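Local coordinates for histidine acid phosphatase (Hafnia alvei, PDB 4ARU), which belongs to branch 2 of the histidine phosphatase superfamily and combines a mixed beta sheet flanked by helices with a largely helical region, at residues L10-I15 with F68-L73; D33-W39 with L172-P178; D83-A89 with N298-A304; S169-D173 with A236-I240. One frame throughout, in Å; residues are numbered along the deposited sequence.

Interactions 1 and 3 lie in the sheet-bearing half of the chain and are buried: V85-A89 pairs in parallel with I300-A304, and the end of helix 51-70 packs against strand 9-18, the neighbour of 300-305 in the same sheet. Interactions 2 and 4, on the opposite side of the chain's centre and only partly buried, share L172 and D173 at the end of helix 162-172, where two loops converge. Their chemistry follows their places. Interaction 3 is held by regular backbone hydrogen bonds, and interaction 1 by apolar side chains with waters at its margin. In interactions 2 and 4 side chains of the loops reach carbonyls at a helix terminus, and interaction 2 adds a histidine-carboxylate bond.

Interaction 1 of 4, residues L10-I15 with F68-L73; sequences LERVVI and FQQQGL. Unlike the reference sequence in segment 10-15: R12 (reference Lys).
L10, on strand 9-18, and Q71, just past the end of helix 51-70, make the closest backbone approach, their CA atoms 6.5 Å apart. A Schellman motif ends the helix here: L73 N bonds to F68 O and G72 N to Q69 O, with G72 at positive phi as the C-prime residue. The reversal sets L73 beside F68, so that both meet the strand.

V13, in the conformer described, touches both of them. Its CG2 lies 3.5 Å from L73 CD2 and also touches F68 CE1, while CG1, anti to the backbone N, is 3.9 Å from F68 CZ. I15 reaches the same ring from further along the strand, its CD1 sitting at the edge, near the ring plane, 3.9 Å from F68 CE2. On the other flank L10 extends CG anti to its own backbone N (chi1 180°), which places CD2 3.8 Å from L73 CD2 and against the aliphatic part and amide of Q71. L73 CD1 turns instead to the strand backbone and rests 3.4 Å from E11 O. F68 and L73 also touch I300, so the helix end packs across two adjacent strands of the sheet, 9-18 and 300-305.

E11 and R12 form a classic beta bulge opposite R340. Their side chains turn from the helix end, E11 to a salt bridge with R340 and R12 NE to A281 O.

Two waters complete the margin. One donates to both L10 O and Q71 O; the other accepts from L10 N and donates to Q71 O, 2.7 Å away. The direct contact is therefore essentially hydrophobic, while the Q71 carbonyl receives two water hydrogens and is linked to the strand through these waters.

Interaction 2 of 4, residues D33-W39 with L172-P178; sequences DVTPHQW and LDFPKSP
H37 and D173 share a nearly straight hydrogen bond, H37 NE2 to D173 OD2 at 2.8 Å and 170°. OD2 lies in the imidazole plane, while the N-H reaches that oxygen on its anti side, somewhat out of the carboxylate plane; ring and carboxylate stand almost perpendicular, 84° apart. T35 OG1 donates to a lone pair of L172 O, 2.8 Å away, while accepting from H37 N in an ST turn; with OG1 anti to the backbone N (chi1 179°), one hydroxyl bonds to both segments, and its second partner is the backbone N of the histidine itself.

P36 packs beside these bonds. Its CG sits over the centre of one H37 face, 4.0 Å above the plane, and its CD is 3.3 Å from D173 O. Deeper in, V34 CB packs on F174 CD1 at 3.9 Å. V34 O is buried without a hydrogen-bond partner; it lies at the edge of the F174 ring and receives a CA-H...O contact from F174 CA, 3.5 Å away. S177 CB and the P178 ring cover D33 O.

The contact thus joins the loop after helix 29-33 to the turn between helices 162-172 and 178-182. Y179 of the latter touches V34, and W39 extends the packing to helix 213-229.

Interaction 3 of 4, residues D83-A89 with N298-A304; sequences DAVYVWA and NKILFIA
Y86 and L301 lie side by side, pointing the same way from the sheet, with their CD1 atoms 3.6 Å apart; W88 and I303 project from that same face. The opposite face carries V85, V87 and A89 beside I300, F302 and A304. There V87 CG1, anti to the backbone N (chi1 176°), comes to the edge of the F302 ring, 4.1 Å from F302 CD1, and the CB atoms of A89 and A304 meet at 3.9 Å.

Between these faces runs a parallel pairing in which I300 N bonds to A84 O, Y86 N to I300 O, F302 N to Y86 O, W88 N to F302 O and A304 N to W88 O. All five bonds measure 2.9 Å from donor N to acceptor O. The strand axes are 17° from exactly parallel.

Regularity is lost at the start of the pairing. A84 O accepts a second bond, from K299 N at 2.8 Å, which arrives tilted from the carbonyl plane. I300 O is likewise gripped twice: N298 reaches forward along its own segment, and its ND2 donates to I300 O at 3.0 Å from above the carbonyl plane, 65° out of it. A water then bridges D83 O and N298 ND2, closing the polar edge.

These are adjacent parallel strands in the mixed sheet of an alpha/beta region, with helices packed on both faces. Strand 9-18 flanks 300-305 on its other side, and 115-116 flanks 85-89. Helix 93-106 covers the valine face, with F102 stacked on F302, while helix 264-282 packs on L301 and I303. Y86 stacks on H115 and bonds through OH to P292 O.

Interaction 4 of 4, residues S169-D173 with A236-I240; sequences SSVLD and AWGNI
W237 presents the six-membered part of its indole obliquely to the end of helix 162-172. L172 CD2 approaches W237 CZ3 to 4.0 Å, and V171 O lies 3.8 Å from W237 CE3. Elsewhere the indole meets H37 and stands edge-to-face with W39, while its NE1 bonds to Q38 O.

The other flat group is the N239 amide, which points its ND2 at V171 O for a 2.9 Å hydrogen bond of 156°. The acceptor lies close to the amide plane, so an N-H of the group is well directed at it. The D173 carboxylate, turned 80° from this amide, brings OD2 to 3.8 Å from N239 ND2; that oxygen is hydrogen-bonded to H37.

Beneath the polar link, the side chains of V171 and N239 pass alongside one another, running oppositely. V171 CG1 meets A236 CB at 3.8 Å, and V171 CG2 rests near N239 O, with I240 CG1 a looser neighbour. F224 of helix 213-229 touches V171, A236 and I240 alike, drawing this apolar patch together.

The loop bends through three successive residues with left-handed backbone angles, A236 to G238, and N239 N bonds back to A236 O. This bend presents N239 to a helix terminus that closes in a Schellman motif, with D173 at C-prime, D173 N bonded to S170 O and F174 N to S169 O. The helix has ended, and P175, four residues on from V171, has no N-H to offer V171 O; the asparagine amide supplies a donor from the neighbouring loop.

Interaction 1 of 4, residues L10-I15 with F68-L73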
# COMPACT_ATOMS: atom_id res chain seq x y z
N LEU A 10 -7.22 6.95 -23.20
CA LEU A 10 -7.10 7.07 -21.76
C LEU A 10 -7.65 8.41 -21.30
O LEU A 10 -7.09 9.47 -21.68
CB LEU A 10 -5.64 6.95 -21.33
CG LEU A 10 -5.39 7.07 -19.81
CD1 LEU A 10 -6.11 6.03 -18.97
CD2 LEU A 10 -3.88 7.03 -19.55
N GLU A 11 -8.76 8.43 -20.56
CA GLU A 11 -9.43 9.69 -20.19
C GLU A 11 -8.93 10.24 -18.84
O GLU A 11 -8.87 11.44 -18.66
CB GLU A 11 -10.94 9.52 -20.12
CG GLU A 11 -11.53 9.31 -21.51
CD GLU A 11 -13.00 9.57 -21.59
OE1 GLU A 11 -13.65 9.62 -20.53
OE2 GLU A 11 -13.50 9.75 -22.72
N ARG A 12 -8.61 9.38 -17.90
CA ARG A 12 -8.03 9.81 -16.64
C ARG A 12 -7.60 8.68 -15.79
O ARG A 12 -7.93 7.52 -16.06
CB ARG A 12 -8.96 10.70 -15.90
CG ARG A 12 -10.32 10.14 -15.69
CD ARG A 12 -11.14 11.26 -15.07
NE ARG A 12 -12.54 10.89 -14.80
CZ ARG A 12 -13.54 10.96 -15.66
NH1 ARG A 12 -13.33 11.33 -16.93
NH2 ARG A 12 -14.75 10.61 -15.25
N VAL A 13 -6.84 9.00 -14.76
CA VAL A 13 -6.20 8.02 -13.89
C VAL A 13 -6.41 8.41 -12.44
O VAL A 13 -6.43 9.62 -12.11
CB VAL A 13 -4.69 7.96 -14.19
CG1 VAL A 13 -3.99 6.94 -13.32
CG2 VAL A 13 -4.47 7.61 -15.64
N VAL A 14 -6.51 7.41 -11.59
CA VAL A 14 -6.51 7.58 -10.15
C VAL A 14 -5.46 6.63 -9.59
O VAL A 14 -5.51 5.41 -9.84
CB VAL A 14 -7.87 7.27 -9.52
CG1 VAL A 14 -7.80 7.50 -8.00
CG2 VAL A 14 -8.99 8.01 -10.19
N ILE A 15 -4.50 7.17 -8.87
CA ILE A 15 -3.39 6.45 -8.35
C ILE A 15 -3.47 6.42 -6.83
O ILE A 15 -3.53 7.49 -6.22
CB ILE A 15 -2.08 7.14 -8.75
CG1 ILE A 15 -2.03 7.26 -10.29
CG2 ILE A 15 -0.87 6.40 -8.22
CD1 ILE A 15 -0.84 8.04 -10.81
N PHE A 68 2.14 8.58 -18.99
CA PHE A 68 0.91 9.29 -19.29
C PHE A 68 1.05 10.23 -20.49
O PHE A 68 0.07 10.49 -21.20
CB PHE A 68 0.37 10.00 -18.06
CG PHE A 68 0.05 9.05 -16.90
CD1 PHE A 68 -0.54 7.82 -17.12
CD2 PHE A 68 0.40 9.39 -15.60
CE1 PHE A 68 -0.81 6.93 -16.04
CE2 PHE A 68 0.13 8.52 -14.55
CZ PHE A 68 -0.44 7.29 -14.77
N GLN A 69 2.24 10.78 -20.75
CA GLN A 69 2.50 11.53 -21.97
C GLN A 69 2.34 10.67 -23.18
O GLN A 69 1.79 11.07 -24.18
CB GLN A 69 3.93 12.03 -21.99
CG GLN A 69 4.09 13.30 -21.22
CD GLN A 69 5.55 13.66 -21.03
OE1 GLN A 69 6.43 12.81 -20.97
NE2 GLN A 69 5.81 14.92 -20.93
N GLN A 70 2.87 9.46 -23.10
CA GLN A 70 2.79 8.56 -24.25
C GLN A 70 1.33 8.23 -24.58
O GLN A 70 1.00 8.06 -25.75
CB GLN A 70 3.58 7.28 -23.94
CG GLN A 70 3.55 6.24 -25.07
CD GLN A 70 4.19 4.92 -24.64
OE1 GLN A 70 3.88 4.34 -23.59
NE2 GLN A 70 5.10 4.43 -25.48
N GLN A 71 0.48 8.21 -23.55
CA GLN A 71 -0.94 7.87 -23.69
C GLN A 71 -1.80 9.12 -23.94
O GLN A 71 -3.04 9.06 -23.99
CB GLN A 71 -1.44 7.07 -22.47
CG GLN A 71 -0.64 5.78 -22.18
CD GLN A 71 -0.90 5.13 -20.81
OE1 GLN A 71 -0.81 5.75 -19.73
NE2 GLN A 71 -1.21 3.83 -20.85
N GLY A 72 -1.16 10.27 -24.13
CA GLY A 72 -1.86 11.50 -24.50
C GLY A 72 -2.58 12.23 -23.39
O GLY A 72 -3.26 13.25 -23.62
N LEU A 73 -2.38 11.74 -22.17
CA LEU A 73 -3.06 12.26 -21.02
C LEU A 73 -2.39 13.54 -20.49
O LEU A 73 -3.10 14.48 -20.06
CB LEU A 73 -3.13 11.14 -19.97
CG LEU A 73 -4.07 11.44 -18.81
CD1 LEU A 73 -5.51 11.60 -19.28
CD2 LEU A 73 -3.89 10.37 -17.74
O HOH W 1 -5.40 10.63 -23.35
O HOH W 2 -4.80 7.21 -24.84

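Interaction 2 of 4, residues D33-W39 with L172-P178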
# COMPACT_ATOMS: atom_id res chain seq x y z
N ASP A 33 14.75 -6.26 22.01
CA ASP A 33 15.12 -7.40 22.84
C ASP A 33 15.23 -8.71 22.07
O ASP A 33 15.87 -9.61 22.58
CB ASP A 33 14.15 -7.56 24.01
CG ASP A 33 14.30 -6.46 25.07
OD1 ASP A 33 15.30 -5.70 25.02
OD2 ASP A 33 13.46 -6.42 26.04
N VAL A 34 14.62 -8.83 20.90
CA VAL A 34 14.61 -10.15 20.20
C VAL A 34 15.86 -10.38 19.37
O VAL A 34 16.00 -11.42 18.68
CB VAL A 34 13.35 -10.35 19.32
CG1 VAL A 34 12.10 -10.47 20.17
CG2 VAL A 34 13.20 -9.26 18.30
N THR A 35 16.80 -9.46 19.45
CA THR A 35 18.12 -9.63 18.83
C THR A 35 19.23 -9.11 19.72
O THR A 35 19.06 -8.10 20.37
CB THR A 35 18.21 -8.93 17.46
OG1 THR A 35 19.52 -9.11 16.91
CG2 THR A 35 17.97 -7.42 17.55
N PRO A 36 20.37 -9.81 19.78
CA PRO A 36 21.54 -9.23 20.48
C PRO A 36 22.17 -8.09 19.72
O PRO A 36 23.04 -7.37 20.28
CB PRO A 36 22.52 -10.41 20.52
CG PRO A 36 22.16 -11.20 19.29
CD PRO A 36 20.68 -11.15 19.24
N HIS A 37 21.80 -7.94 18.45
CA HIS A 37 22.45 -6.92 17.61
C HIS A 37 21.79 -5.60 17.82
O HIS A 37 20.74 -5.54 18.45
CB HIS A 37 22.34 -7.30 16.16
CG HIS A 37 22.86 -8.66 15.88
ND1 HIS A 37 24.08 -9.09 16.35
CD2 HIS A 37 22.31 -9.71 15.24
CE1 HIS A 37 24.28 -10.33 15.97
NE2 HIS A 37 23.22 -10.74 15.31
N GLN A 38 22.43 -4.52 17.40
CA GLN A 38 21.86 -3.19 17.57
C GLN A 38 21.21 -2.77 16.27
O GLN A 38 21.85 -2.85 15.22
CB GLN A 38 22.94 -2.18 17.95
CG GLN A 38 23.75 -2.62 19.16
CD GLN A 38 22.91 -3.17 20.33
OE1 GLN A 38 23.08 -4.34 20.76
NE2 GLN A 38 22.02 -2.34 20.86
N TRP A 39 19.97 -2.31 16.35
CA TRP A 39 19.32 -1.78 15.20
C TRP A 39 20.02 -0.49 14.69
O TRP A 39 20.39 0.36 15.48
CB TRP A 39 17.85 -1.50 15.51
CG TRP A 39 17.03 -2.75 15.69
CD1 TRP A 39 16.72 -3.36 16.89
CD2 TRP A 39 16.37 -3.48 14.67
NE1 TRP A 39 15.91 -4.45 16.64
CE2 TRP A 39 15.70 -4.57 15.29
CE3 TRP A 39 16.30 -3.37 13.28
CZ2 TRP A 39 14.95 -5.48 14.57
CZ3 TRP A 39 15.59 -4.29 12.57
CH2 TRP A 39 14.89 -5.33 13.20
N LEU A 172 17.84 -12.75 13.15
CA LEU A 172 17.94 -12.01 14.40
C LEU A 172 19.01 -12.53 15.33
O LEU A 172 19.43 -11.80 16.23
CB LEU A 172 16.59 -12.10 15.16
CG LEU A 172 15.43 -11.43 14.45
CD1 LEU A 172 14.19 -11.82 15.21
CD2 LEU A 172 15.59 -9.91 14.39
N ASP A 173 19.47 -13.79 15.19
CA ASP A 173 20.17 -14.46 16.29
C ASP A 173 19.37 -14.44 17.57
O ASP A 173 19.87 -14.25 18.68
CB ASP A 173 21.58 -13.89 16.48
CG ASP A 173 22.50 -14.24 15.32
OD1 ASP A 173 22.81 -15.44 15.22
OD2 ASP A 173 22.91 -13.38 14.49
N PHE A 174 18.06 -14.70 17.39
CA PHE A 174 17.10 -14.69 18.49
C PHE A 174 17.54 -15.51 19.71
O PHE A 174 17.37 -15.07 20.85
CB PHE A 174 15.70 -15.09 17.99
CG PHE A 174 14.66 -15.25 19.09
CD1 PHE A 174 14.08 -14.13 19.70
CD2 PHE A 174 14.23 -16.49 19.48
CE1 PHE A 174 13.13 -14.29 20.69
CE2 PHE A 174 13.28 -16.64 20.48
CZ PHE A 174 12.72 -15.54 21.07
N PRO A 175 18.07 -16.72 19.50
CA PRO A 175 18.39 -17.53 20.68
C PRO A 175 19.45 -16.89 21.61
O PRO A 175 19.51 -17.23 22.80
CB PRO A 175 18.92 -18.84 20.06
CG PRO A 175 18.27 -18.91 18.72
CD PRO A 175 18.20 -17.50 18.25
N LYS A 176 20.25 -15.98 21.05
CA LYS A 176 21.26 -15.26 21.82
C LYS A 176 20.79 -13.90 22.30
O LYS A 176 21.61 -13.14 22.84
CB LYS A 176 22.52 -15.07 20.99
CG LYS A 176 23.20 -16.36 20.57
CD LYS A 176 24.07 -16.04 19.38
CE LYS A 176 25.02 -17.16 18.96
NZ LYS A 176 25.57 -16.77 17.62
N SER A 177 19.50 -13.63 22.18
CA SER A 177 18.96 -12.29 22.41
C SER A 177 18.62 -12.10 23.89
O SER A 177 18.44 -13.06 24.64
CB SER A 177 17.72 -12.09 21.58
OG SER A 177 16.64 -12.84 22.11
N PRO A 178 18.53 -10.82 24.32
CA PRO A 178 18.09 -10.58 25.69
C PRO A 178 16.72 -11.16 25.98
O PRO A 178 16.45 -11.63 27.09
CB PRO A 178 18.05 -9.05 25.78
CG PRO A 178 19.08 -8.61 24.80
CD PRO A 178 18.94 -9.59 23.64

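Interaction 3 of 4, residues D83-A89 with N298-A304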
# COMPACT_ATOMS: atom_id res chain seq x y z
N ASP A 83 -5.08 22.34 -13.32
CA ASP A 83 -6.35 21.60 -13.21
C ASP A 83 -6.19 20.10 -13.52
O ASP A 83 -6.93 19.29 -13.04
CB ASP A 83 -7.35 22.16 -14.23
CG ASP A 83 -8.02 23.48 -13.80
OD1 ASP A 83 -8.03 23.83 -12.63
OD2 ASP A 83 -8.56 24.18 -14.67
N ALA A 84 -5.18 19.76 -14.29
CA ALA A 84 -5.00 18.36 -14.74
C ALA A 84 -4.53 17.42 -13.67
O ALA A 84 -4.83 16.26 -13.74
CB ALA A 84 -4.02 18.31 -15.90
N VAL A 85 -3.78 17.92 -12.69
CA VAL A 85 -3.12 17.10 -11.70
C VAL A 85 -3.50 17.52 -10.29
O VAL A 85 -3.50 18.70 -9.97
CB VAL A 85 -1.60 17.19 -11.83
CG1 VAL A 85 -0.91 16.28 -10.84
CG2 VAL A 85 -1.17 16.87 -13.27
N TYR A 86 -3.89 16.56 -9.46
CA TYR A 86 -4.31 16.80 -8.11
C TYR A 86 -3.78 15.75 -7.20
O TYR A 86 -3.90 14.58 -7.48
CB TYR A 86 -5.83 16.86 -8.02
CG TYR A 86 -6.42 17.24 -6.67
CD1 TYR A 86 -6.55 16.35 -5.67
CD2 TYR A 86 -6.98 18.48 -6.50
CE1 TYR A 86 -7.13 16.71 -4.44
CE2 TYR A 86 -7.54 18.87 -5.29
CZ TYR A 86 -7.62 17.96 -4.26
OH TYR A 86 -8.24 18.29 -3.06
N VAL A 87 -3.20 16.16 -6.07
CA VAL A 87 -2.72 15.29 -5.03
C VAL A 87 -3.52 15.47 -3.75
O VAL A 87 -3.62 16.56 -3.26
CB VAL A 87 -1.20 15.50 -4.70
CG1 VAL A 87 -0.81 14.62 -3.54
CG2 VAL A 87 -0.33 15.25 -5.91
N TRP A 88 -4.03 14.37 -3.22
CA TRP A 88 -4.58 14.30 -1.86
C TRP A 88 -3.69 13.40 -1.03
O TRP A 88 -3.60 12.22 -1.31
CB TRP A 88 -6.03 13.82 -1.82
CG TRP A 88 -6.61 13.96 -0.45
CD1 TRP A 88 -6.69 13.00 0.54
CD2 TRP A 88 -7.05 15.17 0.16
NE1 TRP A 88 -7.18 13.54 1.69
CE2 TRP A 88 -7.43 14.85 1.49
CE3 TRP A 88 -7.23 16.47 -0.30
CZ2 TRP A 88 -7.96 15.80 2.36
CZ3 TRP A 88 -7.78 17.40 0.56
CH2 TRP A 88 -8.09 17.08 1.90
N ALA A 89 -3.02 13.95 -0.02
CA ALA A 89 -2.16 13.18 0.84
C ALA A 89 -2.76 13.06 2.22
O ALA A 89 -3.41 13.99 2.69
CB ALA A 89 -0.79 13.85 0.98
N ASN A 298 -9.93 17.33 -14.17
CA ASN A 298 -8.80 16.60 -13.60
C ASN A 298 -8.52 15.36 -14.42
O ASN A 298 -9.49 14.67 -14.80
CB ASN A 298 -9.10 16.20 -12.15
CG ASN A 298 -7.99 15.37 -11.55
OD1 ASN A 298 -8.06 14.11 -11.53
ND2 ASN A 298 -6.92 16.01 -11.21
N LYS A 299 -7.25 15.12 -14.72
CA LYS A 299 -6.80 13.95 -15.47
C LYS A 299 -6.03 12.93 -14.60
O LYS A 299 -6.04 11.72 -14.89
CB LYS A 299 -5.90 14.38 -16.62
CG LYS A 299 -6.51 15.37 -17.60
CD LYS A 299 -7.81 14.84 -18.14
CE LYS A 299 -8.43 15.79 -19.19
NZ LYS A 299 -7.76 15.65 -20.51
N ILE A 300 -5.33 13.41 -13.57
CA ILE A 300 -4.53 12.58 -12.74
C ILE A 300 -4.83 12.94 -11.29
O ILE A 300 -4.62 14.10 -10.88
CB ILE A 300 -3.03 12.74 -12.99
CG1 ILE A 300 -2.67 12.39 -14.47
CG2 ILE A 300 -2.21 11.88 -12.02
CD1 ILE A 300 -1.33 12.94 -14.86
N LEU A 301 -5.32 11.98 -10.54
CA LEU A 301 -5.61 12.10 -9.11
C LEU A 301 -4.65 11.14 -8.41
O LEU A 301 -4.72 9.94 -8.61
CB LEU A 301 -7.06 11.81 -8.78
CG LEU A 301 -7.45 11.64 -7.31
CD1 LEU A 301 -7.07 12.90 -6.54
CD2 LEU A 301 -8.89 11.30 -7.11
N PHE A 302 -3.71 11.68 -7.63
CA PHE A 302 -2.72 10.90 -6.90
C PHE A 302 -3.09 11.01 -5.41
O PHE A 302 -3.14 12.14 -4.86
CB PHE A 302 -1.32 11.44 -7.17
CG PHE A 302 -0.21 10.68 -6.51
CD1 PHE A 302 0.22 11.02 -5.25
CD2 PHE A 302 0.43 9.62 -7.15
CE1 PHE A 302 1.30 10.38 -4.66
CE2 PHE A 302 1.51 8.96 -6.55
CZ PHE A 302 1.92 9.34 -5.28
N ILE A 303 -3.26 9.86 -4.77
CA ILE A 303 -3.67 9.75 -3.41
C ILE A 303 -2.53 9.09 -2.65
O ILE A 303 -2.19 7.90 -2.92
CB ILE A 303 -4.98 8.96 -3.26
CG1 ILE A 303 -6.12 9.56 -4.10
CG2 ILE A 303 -5.36 8.86 -1.78
CD1 ILE A 303 -7.37 8.69 -4.14
N ALA A 304 -1.94 9.83 -1.71
CA ALA A 304 -0.75 9.37 -1.00
C ALA A 304 -1.17 8.83 0.36
O ALA A 304 -1.48 9.58 1.28
CB ALA A 304 0.27 10.51 -0.83
O HOH W 3 -7.76 19.10 -10.46

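Interaction 4 of 4, residues S169-D173 with A236-I240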
# COMPACT_ATOMS: atom_id res chain seq x y z
N SER A 169 14.22 -16.09 13.05
CA SER A 169 15.04 -16.36 14.24
C SER A 169 16.53 -16.33 13.98
O SER A 169 17.27 -15.69 14.71
CB SER A 169 14.60 -17.70 14.86
OG SER A 169 15.31 -17.98 16.06
N SER A 170 16.96 -16.96 12.88
CA SER A 170 18.37 -17.04 12.55
C SER A 170 18.92 -15.67 12.14
O SER A 170 20.03 -15.33 12.52
CB SER A 170 18.62 -18.14 11.48
OG SER A 170 18.12 -17.78 10.22
N VAL A 171 18.15 -14.90 11.38
CA VAL A 171 18.56 -13.55 10.96
C VAL A 171 18.74 -12.63 12.18
O VAL A 171 19.70 -11.85 12.24
CB VAL A 171 17.51 -12.96 9.99
CG1 VAL A 171 17.69 -11.45 9.81
CG2 VAL A 171 17.54 -13.71 8.67
N LEU A 172 17.84 -12.75 13.15
CA LEU A 172 17.94 -12.01 14.40
C LEU A 172 19.01 -12.53 15.33
O LEU A 172 19.43 -11.80 16.23
CB LEU A 172 16.59 -12.10 15.16
CG LEU A 172 15.43 -11.43 14.45
CD1 LEU A 172 14.19 -11.82 15.21
CD2 LEU A 172 15.59 -9.91 14.39
N ASP A 173 19.47 -13.79 15.19
CA ASP A 173 20.17 -14.46 16.29
C ASP A 173 19.37 -14.44 17.57
O ASP A 173 19.87 -14.25 18.68
CB ASP A 173 21.58 -13.89 16.48
CG ASP A 173 22.50 -14.24 15.32
OD1 ASP A 173 22.81 -15.44 15.22
OD2 ASP A 173 22.91 -13.38 14.49
N ALA A 236 19.83 -5.98 8.04
CA ALA A 236 19.66 -7.13 8.88
C ALA A 236 21.02 -7.71 9.29
O ALA A 236 21.24 -8.92 9.30
CB ALA A 236 18.81 -8.18 8.19
N TRP A 237 21.95 -6.83 9.66
CA TRP A 237 23.26 -7.25 10.15
C TRP A 237 24.05 -8.17 9.22
O TRP A 237 24.84 -8.99 9.67
CB TRP A 237 23.17 -7.82 11.58
CG TRP A 237 22.29 -6.93 12.44
CD1 TRP A 237 22.65 -5.77 13.02
CD2 TRP A 237 20.91 -7.12 12.74
NE1 TRP A 237 21.59 -5.19 13.64
CE2 TRP A 237 20.49 -6.00 13.48
CE3 TRP A 237 19.99 -8.11 12.43
CZ2 TRP A 237 19.19 -5.85 13.94
CZ3 TRP A 237 18.67 -7.94 12.89
CH2 TRP A 237 18.31 -6.84 13.64
N GLY A 238 23.79 -8.02 7.93
CA GLY A 238 24.42 -8.83 6.92
C GLY A 238 23.87 -10.25 6.79
O GLY A 238 24.48 -11.05 6.10
N ASN A 239 22.70 -10.54 7.36
CA ASN A 239 22.20 -11.89 7.45
C ASN A 239 21.18 -12.30 6.40
O ASN A 239 20.74 -13.44 6.47
CB ASN A 239 21.66 -12.16 8.83
CG ASN A 239 22.73 -12.12 9.87
OD1 ASN A 239 23.90 -12.36 9.57
ND2 ASN A 239 22.36 -11.80 11.11
N ILE A 240 20.88 -11.45 5.43
CA ILE A 240 20.00 -11.81 4.30
C ILE A 240 20.87 -11.84 3.04
O ILE A 240 21.48 -10.82 2.64
CB ILE A 240 18.80 -10.87 4.15
CG1 ILE A 240 18.03 -10.77 5.44
CG2 ILE A 240 17.93 -11.38 3.01
CD1 ILE A 240 16.97 -9.70 5.41